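Side-chain contacts in indole-3-pyruvate decarboxylase (Azospirillum brasilense, PDB 2NXW), which catalyses the thiamine-diphosphate- and metal-dependent decarboxylation of indole-3-pyruvate to indole-3-acetaldehyde and carbon dioxide, a step in auxin biosynthesis: residues Gly433-Cys436 and Lys441-Leu444; Asp468-Leu473 and Lys525-Arg530; Gly35-Phe40 and Gln435-Gly440. All coordinates share one frame; numbering follows the deposited sequence.

Contacts 1 and 2 are buried and belong to the C-terminal thiamine-diphosphate-binding domain, where strands 443-448 and 470-475 lie next to each other in one parallel sheet. Contact 3 is partly buried and joins that domain to the N-terminal one. It shares helix 427-437, with Gln435 and Cys436, with contact 1. The chemistry follows place: contact 1 is mainly aliphatic and backbone packing, contact 2 sets a two-pronged salt bridge beside a CH-pi contact, and contact 3 is van der Waals contact with a sulfur at a ring edge. Arg442 ties contact 1 to contact 2 through Asp468 O and Thr529 O, and Arg530 reaches Gly440 O of contact 3.

Contact 1. Residues Gly433-Cys436 and Lys441-Leu444; sequences GAQC and KRIL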
loop_
_atom_site.group_PDB
_atom_site.type_symbol
_atom_site.label_atom_id
_atom_site.label_comp_id
_atom_site.label_asym_id
_atom_site.label_seq_id
_atom_site.Cartn_x
_atom_site.Cartn_y
_atom_site.Cartn_z
ATOM N N GLY A 433 -25.568 19.618 -18.429
ATOM C CA GLY A 433 -25.182 18.542 -19.330
ATOM C C GLY A 433 -26.387 17.794 -19.865
ATOM O O GLY A 433 -26.482 17.491 -21.066
ATOM N N ALA A 434 -27.326 17.488 -18.976
ATOM C CA ALA A 434 -28.519 16.773 -19.389
ATOM C C ALA A 434 -29.313 17.606 -20.381
ATOM O O ALA A 434 -29.740 17.093 -21.417
ATOM C CB ALA A 434 -29.389 16.428 -18.174
ATOM N N GLN A 435 -29.509 18.892 -20.102
ATOM C CA GLN A 435 -30.301 19.677 -21.037
ATOM C C GLN A 435 -29.596 19.849 -22.388
ATOM O O GLN A 435 -30.260 19.976 -23.421
ATOM C CB GLN A 435 -30.709 21.026 -20.423
ATOM C CG GLN A 435 -31.820 21.688 -21.266
ATOM C CD GLN A 435 -32.667 22.722 -20.542
ATOM O OE1 GLN A 435 -33.304 23.576 -21.191
ATOM N NE2 GLN A 435 -32.709 22.656 -19.221
ATOM N N CYS A 436 -28.265 19.831 -22.407
ATOM C CA CYS A 436 -27.571 19.958 -23.690
ATOM C C CYS A 436 -27.928 18.798 -24.617
ATOM O O CYS A 436 -27.922 18.967 -25.841
ATOM C CB CYS A 436 -26.050 19.995 -23.507
ATOM S SG CYS A 436 -25.406 21.580 -22.933
ATOM N N LYS A 441 -35.995 19.337 -23.882
ATOM C CA LYS A 441 -36.738 19.013 -22.670
ATOM C C LYS A 441 -36.066 19.795 -21.551
ATOM O O LYS A 441 -34.855 19.690 -21.340
ATOM C CB LYS A 441 -36.691 17.510 -22.381
ATOM C CG LYS A 441 -37.414 16.652 -23.432
ATOM C CD LYS A 441 -38.913 16.894 -23.422
ATOM C CE LYS A 441 -39.650 15.849 -24.266
ATOM N NZ LYS A 441 -39.424 16.009 -25.742
ATOM N N ARG A 442 -36.852 20.597 -20.853
ATOM C CA ARG A 442 -36.318 21.431 -19.796
ATOM C C ARG A 442 -35.950 20.618 -18.569
ATOM O O ARG A 442 -36.631 19.659 -18.225
ATOM C CB ARG A 442 -37.342 22.503 -19.448
ATOM C CG ARG A 442 -36.748 23.743 -18.851
ATOM C CD ARG A 442 -37.766 24.882 -18.811
ATOM N NE ARG A 442 -37.077 26.142 -18.625
ATOM C CZ ARG A 442 -37.655 27.316 -18.367
ATOM N NH1 ARG A 442 -38.983 27.414 -18.261
ATOM N NH2 ARG A 442 -36.898 28.386 -18.192
ATOM N N ILE A 443 -34.864 21.009 -17.912
ATOM C CA ILE A 443 -34.419 20.299 -16.724
ATOM C C ILE A 443 -34.628 21.188 -15.504
ATOM O O ILE A 443 -34.436 22.403 -15.570
ATOM C CB ILE A 443 -32.918 19.921 -16.852
ATOM C CG1 ILE A 443 -32.679 19.138 -18.155
ATOM C CG2 ILE A 443 -32.483 19.081 -15.653
ATOM C CD1 ILE A 443 -33.453 17.831 -18.281
ATOM N N LEU A 444 -35.094 20.573 -14.421
ATOM C CA LEU A 444 -35.286 21.283 -13.159
ATOM C C LEU A 444 -34.131 20.877 -12.254
ATOM O O LEU A 444 -33.930 19.695 -11.981
ATOM C CB LEU A 444 -36.608 20.882 -12.501
ATOM C CG LEU A 444 -36.820 21.369 -11.060
ATOM C CD1 LEU A 444 -36.801 22.893 -11.015
ATOM C CD2 LEU A 444 -38.146 20.823 -10.537
#
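The side chains of Gln435 and Ile443 run antiparallel alongside each other, and their closest carbons, Gln435 CB and Ile443 CG1, stand 3.5 Å apart. The CG1 branch of Ile443 lies beside its own backbone N (chi1 -54°), where it reaches the helix residue. From the same branch the packing runs on to the residue before it in the helix, Ala434 CB being 4.3 Å from Ile443 CG1. Further out, Gln435 CG sits 3.6 Å from Lys441 O. With CG anti to the backbone N (chi1 -166°) and an extended chain beyond it, the amide is carried alongside the incoming backbone, its CD 3.8 Å from Ile443 N. Replacing Gln435 by an alanine removes CG and the amide and would probably open a gap beside Lys441 O and Ile443.

The Arg442 side chain runs beside that of Gln435 in the same direction, but their flat ends are turned 89° apart, so they do not stack. Its guanidinium is engaged beyond the two segments, by Asp468 O at NE, Ala526 O at NH1 and Thr529 O at NH2, which fixes the residue that leads into the strand. The connection between helix and strand is held as well: Ser438 OG lies within hydrogen-bonding reach of both Gln435 O and Lys441 O and can share its one proton between them. On the sheet side, Ile443 packs on Leu395 and its backbone pairs with Ile470. Helix 427-437 thus packs against the start of the strand it leads into, as the helical link of a beta-alpha-beta crossover from strand 415-416 to the parallel strand 443-448.

Contact 2. Residues Asp468-Leu473 and Lys525-Arg530; sequences DPIVIL and KAFATR
Asp468 and Arg530 form a side-on, two-pronged salt bridge where helix 516-528 packs on the parallel sheet of the C-terminal thiamine-diphosphate-binding domain. Arg530 NE gives a nearly straight bond to Asp468 OD2 (2.9 Å, 168°), and Arg530 NH2 meets the syn lone pair of Asp468 OD1, also at 2.9 Å. Carboxylate and guanidinium planes are 29° apart, and each acceptor lies near the guanidinium plane, so the pair resists rotation. The arginine chain bends at chi3 to present this edge. Both ends have second partners: Asp468 OD2 also takes the backbone N of Gly531, and Arg530 NH2 also reaches Gly440 O.

Backbone acceptors are satisfied too. Thr529 N binds Ala526 O at 3.2 Å. Thr529 OG1 donates to Lys525 O over 2.7 Å, tying the last helical turn to the loop.

Apart from the salt bridge, Ile470 points toward the helix. Its CG2 stands 4.1 Å from Ala526 CB, while the tip of its other branch makes a CH-pi contact with the ring: Ile470 CD1 lies 3.5 Å from the Phe527 ring centroid, only 1° off the ring normal.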
loop_
_atom_site.group_PDB
_atom_site.type_symbol
_atom_site.label_atom_id
_atom_site.label_comp_id
_atom_site.label_asym_id
_atom_site.label_seq_id
_atom_site.Cartn_x
_atom_site.Cartn_y
_atom_site.Cartn_z
ATOM N N ASP A 468 -32.045 26.579 -21.148
ATOM C CA ASP A 468 -32.723 27.446 -20.177
ATOM C C ASP A 468 -33.275 26.701 -18.964
ATOM O O ASP A 468 -34.464 26.795 -18.643
ATOM C CB ASP A 468 -33.876 28.171 -20.884
ATOM C CG ASP A 468 -34.880 27.212 -21.533
ATOM O OD1 ASP A 468 -34.683 25.982 -21.518
ATOM O OD2 ASP A 468 -35.884 27.708 -22.072
ATOM N N PRO A 469 -32.414 25.980 -18.237
ATOM C CA PRO A 469 -32.918 25.245 -17.074
ATOM C C PRO A 469 -33.532 26.105 -15.972
ATOM O O PRO A 469 -33.243 27.307 -15.867
ATOM C CB PRO A 469 -31.678 24.486 -16.584
ATOM C CG PRO A 469 -30.556 25.415 -16.942
ATOM C CD PRO A 469 -30.944 25.894 -18.334
ATOM N N ILE A 470 -34.411 25.473 -15.193
ATOM C CA ILE A 470 -35.034 26.128 -14.036
ATOM C C ILE A 470 -34.212 25.608 -12.867
ATOM O O ILE A 470 -33.991 24.396 -12.740
ATOM C CB ILE A 470 -36.499 25.700 -13.835
ATOM C CG1 ILE A 470 -37.337 26.173 -15.030
ATOM C CG2 ILE A 470 -37.059 26.325 -12.541
ATOM C CD1 ILE A 470 -38.783 25.654 -15.027
ATOM N N VAL A 471 -33.766 26.526 -12.022
ATOM C CA VAL A 471 -32.951 26.155 -10.876
ATOM C C VAL A 471 -33.562 26.675 -9.591
ATOM O O VAL A 471 -33.773 27.880 -9.453
ATOM C CB VAL A 471 -31.536 26.746 -11.010
ATOM C CG1 VAL A 471 -30.645 26.291 -9.847
ATOM C CG2 VAL A 471 -30.918 26.299 -12.333
ATOM N N ILE A 472 -33.863 25.770 -8.664
ATOM C CA ILE A 472 -34.397 26.182 -7.360
ATOM C C ILE A 472 -33.235 26.046 -6.376
ATOM O O ILE A 472 -32.765 24.937 -6.112
ATOM C CB ILE A 472 -35.577 25.307 -6.899
ATOM C CG1 ILE A 472 -36.717 25.372 -7.933
ATOM C CG2 ILE A 472 -36.083 25.819 -5.548
ATOM C CD1 ILE A 472 -37.900 24.471 -7.611
ATOM N N LEU A 473 -32.770 27.184 -5.869
ATOM C CA LEU A 473 -31.647 27.238 -4.944
ATOM C C LEU A 473 -32.180 27.355 -3.524
ATOM O O LEU A 473 -32.847 28.332 -3.187
ATOM C CB LEU A 473 -30.770 28.439 -5.307
ATOM C CG LEU A 473 -29.347 28.570 -4.749
ATOM C CD1 LEU A 473 -28.671 29.781 -5.406
ATOM C CD2 LEU A 473 -29.373 28.713 -3.215
ATOM N N LYS A 525 -43.889 31.674 -12.834
ATOM C CA LYS A 525 -43.198 32.581 -13.752
ATOM C C LYS A 525 -42.018 31.881 -14.422
ATOM O O LYS A 525 -41.780 32.037 -15.626
ATOM C CB LYS A 525 -42.716 33.832 -13.011
ATOM C CG LYS A 525 -42.111 34.887 -13.923
ATOM N N ALA A 526 -41.279 31.093 -13.648
ATOM C CA ALA A 526 -40.132 30.391 -14.201
ATOM C C ALA A 526 -40.564 29.445 -15.314
ATOM O O ALA A 526 -39.951 29.422 -16.387
ATOM C CB ALA A 526 -39.406 29.604 -13.092
ATOM N N PHE A 527 -41.602 28.655 -15.058
ATOM C CA PHE A 527 -42.091 27.725 -16.068
ATOM C C PHE A 527 -42.659 28.447 -17.281
ATOM O O PHE A 527 -42.582 27.941 -18.400
ATOM C CB PHE A 527 -43.153 26.803 -15.474
ATOM C CG PHE A 527 -42.593 25.548 -14.899
ATOM C CD1 PHE A 527 -42.340 24.446 -15.715
ATOM C CD2 PHE A 527 -42.280 25.472 -13.546
ATOM C CE1 PHE A 527 -41.784 23.286 -15.193
ATOM C CE2 PHE A 527 -41.721 24.307 -13.012
ATOM C CZ PHE A 527 -41.475 23.216 -13.838
ATOM N N ALA A 528 -43.223 29.626 -17.069
ATOM C CA ALA A 528 -43.811 30.370 -18.179
ATOM C C ALA A 528 -42.777 31.100 -19.021
ATOM O O ALA A 528 -43.096 31.611 -20.097
ATOM C CB ALA A 528 -44.822 31.366 -17.639
ATOM N N THR A 529 -41.535 31.127 -18.546
ATOM C CA THR A 529 -40.472 31.869 -19.207
ATOM C C THR A 529 -39.296 31.024 -19.687
ATOM O O THR A 529 -38.413 30.678 -18.906
ATOM C CB THR A 529 -39.913 32.954 -18.252
ATOM O OG1 THR A 529 -41.005 33.669 -17.650
ATOM C CG2 THR A 529 -39.038 33.943 -19.005
ATOM N N ARG A 530 -39.288 30.690 -20.972
ATOM C CA ARG A 530 -38.188 29.927 -21.539
ATOM C C ARG A 530 -37.265 30.894 -22.276
ATOM O O ARG A 530 -37.586 32.079 -22.418
ATOM C CB ARG A 530 -38.724 28.847 -22.482
ATOM C CG ARG A 530 -39.418 27.727 -21.718
ATOM C CD ARG A 530 -39.368 26.402 -22.465
ATOM N NE ARG A 530 -38.008 25.865 -22.541
ATOM C CZ ARG A 530 -37.711 24.638 -22.962
ATOM N NH1 ARG A 530 -38.680 23.808 -23.348
ATOM N NH2 ARG A 530 -36.446 24.238 -23.002
#

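Contact 3. Residues Gly35-Phe40 and Gln435-Gly440; sequences GAQAMF and QCVSGG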
loop_
_atom_site.group_PDB
_atom_site.type_symbol
_atom_site.label_atom_id
_atom_site.label_comp_id
_atom_site.label_asym_id
_atom_site.label_seq_id
_atom_site.Cartn_x
_atom_site.Cartn_y
_atom_site.Cartn_z
ATOM N N GLY A 35 -23.109 5.930 -29.557
ATOM C CA GLY A 35 -24.172 6.702 -28.944
ATOM C C GLY A 35 -23.872 8.048 -28.317
ATOM O O GLY A 35 -24.805 8.736 -27.908
ATOM N N ALA A 36 -22.603 8.437 -28.244
ATOM C CA ALA A 36 -22.254 9.720 -27.646
ATOM C C ALA A 36 -22.999 10.825 -28.378
ATOM O O ALA A 36 -23.120 10.797 -29.614
ATOM C CB ALA A 36 -20.758 9.947 -27.727
ATOM N N GLN A 37 -23.488 11.810 -27.628
ATOM C CA GLN A 37 -24.266 12.894 -28.215
ATOM C C GLN A 37 -23.619 14.269 -28.160
ATOM O O GLN A 37 -24.114 15.222 -28.762
ATOM C CB GLN A 37 -25.635 12.959 -27.538
ATOM C CG GLN A 37 -26.448 11.683 -27.702
ATOM C CD GLN A 37 -27.757 11.715 -26.943
ATOM O OE1 GLN A 37 -27.777 11.824 -25.719
ATOM N NE2 GLN A 37 -28.861 11.611 -27.668
ATOM N N ALA A 38 -22.516 14.384 -27.432
ATOM C CA ALA A 38 -21.838 15.661 -27.321
ATOM C C ALA A 38 -20.491 15.453 -26.670
ATOM O O ALA A 38 -20.200 14.382 -26.155
ATOM C CB ALA A 38 -22.672 16.613 -26.470
ATOM N N MET A 39 -19.663 16.482 -26.729
ATOM C CA MET A 39 -18.383 16.435 -26.061
ATOM C C MET A 39 -18.266 17.726 -25.288
ATOM O O MET A 39 -18.395 18.822 -25.846
ATOM C CB MET A 39 -17.218 16.319 -27.031
ATOM C CG MET A 39 -15.898 16.154 -26.263
ATOM S SD MET A 39 -14.538 15.623 -27.289
ATOM C CE MET A 39 -14.437 17.037 -28.289
ATOM N N PHE A 40 -18.076 17.590 -23.985
ATOM C CA PHE A 40 -17.916 18.740 -23.111
ATOM C C PHE A 40 -16.425 18.904 -22.874
ATOM O O PHE A 40 -15.694 17.917 -22.825
ATOM C CB PHE A 40 -18.624 18.485 -21.776
ATOM C CG PHE A 40 -20.096 18.270 -21.913
ATOM C CD1 PHE A 40 -20.975 19.361 -21.931
ATOM C CD2 PHE A 40 -20.607 16.989 -22.065
ATOM C CE1 PHE A 40 -22.341 19.163 -22.099
ATOM C CE2 PHE A 40 -21.972 16.780 -22.235
ATOM C CZ PHE A 40 -22.845 17.874 -22.253
ATOM N N GLN A 435 -29.509 18.892 -20.102
ATOM C CA GLN A 435 -30.301 19.677 -21.037
ATOM C C GLN A 435 -29.596 19.849 -22.388
ATOM O O GLN A 435 -30.260 19.976 -23.421
ATOM C CB GLN A 435 -30.709 21.026 -20.423
ATOM C CG GLN A 435 -31.820 21.688 -21.266
ATOM C CD GLN A 435 -32.667 22.722 -20.542
ATOM O OE1 GLN A 435 -33.304 23.576 -21.191
ATOM N NE2 GLN A 435 -32.709 22.656 -19.221
ATOM N N CYS A 436 -28.265 19.831 -22.407
ATOM C CA CYS A 436 -27.571 19.958 -23.690
ATOM C C CYS A 436 -27.928 18.798 -24.617
ATOM O O CYS A 436 -27.922 18.967 -25.841
ATOM C CB CYS A 436 -26.050 19.995 -23.507
ATOM S SG CYS A 436 -25.406 21.580 -22.933
ATOM N N VAL A 437 -28.243 17.635 -24.055
ATOM C CA VAL A 437 -28.577 16.477 -24.883
ATOM C C VAL A 437 -30.046 16.066 -24.834
ATOM O O VAL A 437 -30.421 15.047 -25.413
ATOM C CB VAL A 437 -27.694 15.243 -24.499
ATOM C CG1 VAL A 437 -26.216 15.609 -24.637
ATOM C CG2 VAL A 437 -28.003 14.758 -23.071
ATOM N N SER A 438 -30.885 16.876 -24.191
ATOM C CA SER A 438 -32.303 16.555 -24.030
ATOM C C SER A 438 -33.246 16.966 -25.157
ATOM O O SER A 438 -34.457 16.775 -25.042
ATOM C CB SER A 438 -32.809 17.168 -22.729
ATOM O OG SER A 438 -32.974 18.568 -22.899
ATOM N N GLY A 439 -32.708 17.535 -26.227
ATOM C CA GLY A 439 -33.573 17.912 -27.332
ATOM C C GLY A 439 -34.680 18.853 -26.920
ATOM O O GLY A 439 -35.844 18.679 -27.308
ATOM N N GLY A 440 -34.309 19.846 -26.118
ATOM C CA GLY A 440 -35.256 20.848 -25.662
ATOM C C GLY A 440 -36.070 20.560 -24.411
ATOM O O GLY A 440 -36.789 21.448 -23.939
#
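Gln37 opens the contact by laying its side chain across Val437 at about a right angle. Its CB is 4.0 Å from Val437 CG1, and its OE1 stands 3.6 Å from Val437 CB. That oxygen has its polar partner in Ser82 OG of helix 68-82, and the hydrogen bond holds the amide over the branch point of Val437. One residue on, the methyl of Ala38 points at the same branch, with Ala38 CB 4.1 Å from Val437 CG1. Val437 CG1 lies beside its own backbone N (chi1 -57°), in position to touch both residues, while CG2 turns to the Gln37 amide.

The next contact comes from Phe40, in strand 39-41. Its ring presents an edge to Cys436: SG is 4.0 Å from Phe40 CE1, and the sulfur stands 5.3 Å from the ring centroid at 83° off the normal, an in-plane sulfur-aromatic approach. Phe40 CZ also meets Cys436 CB at 4.0 Å. Ala74 and Ala78 of helix 68-82 pack on Phe40 too, and backbone bonds to Val87 and Ala89 set its strand in the sheet.

Gly439, with positive phi, is where the chain leaves helix 427-437. The end of that helix therefore packs on the chain entering strand 39-41, a junction between the N-terminal and C-terminal thiamine-diphosphate-binding domains of one subunit, in the multidomain architecture of the thiamine-diphosphate enzyme family.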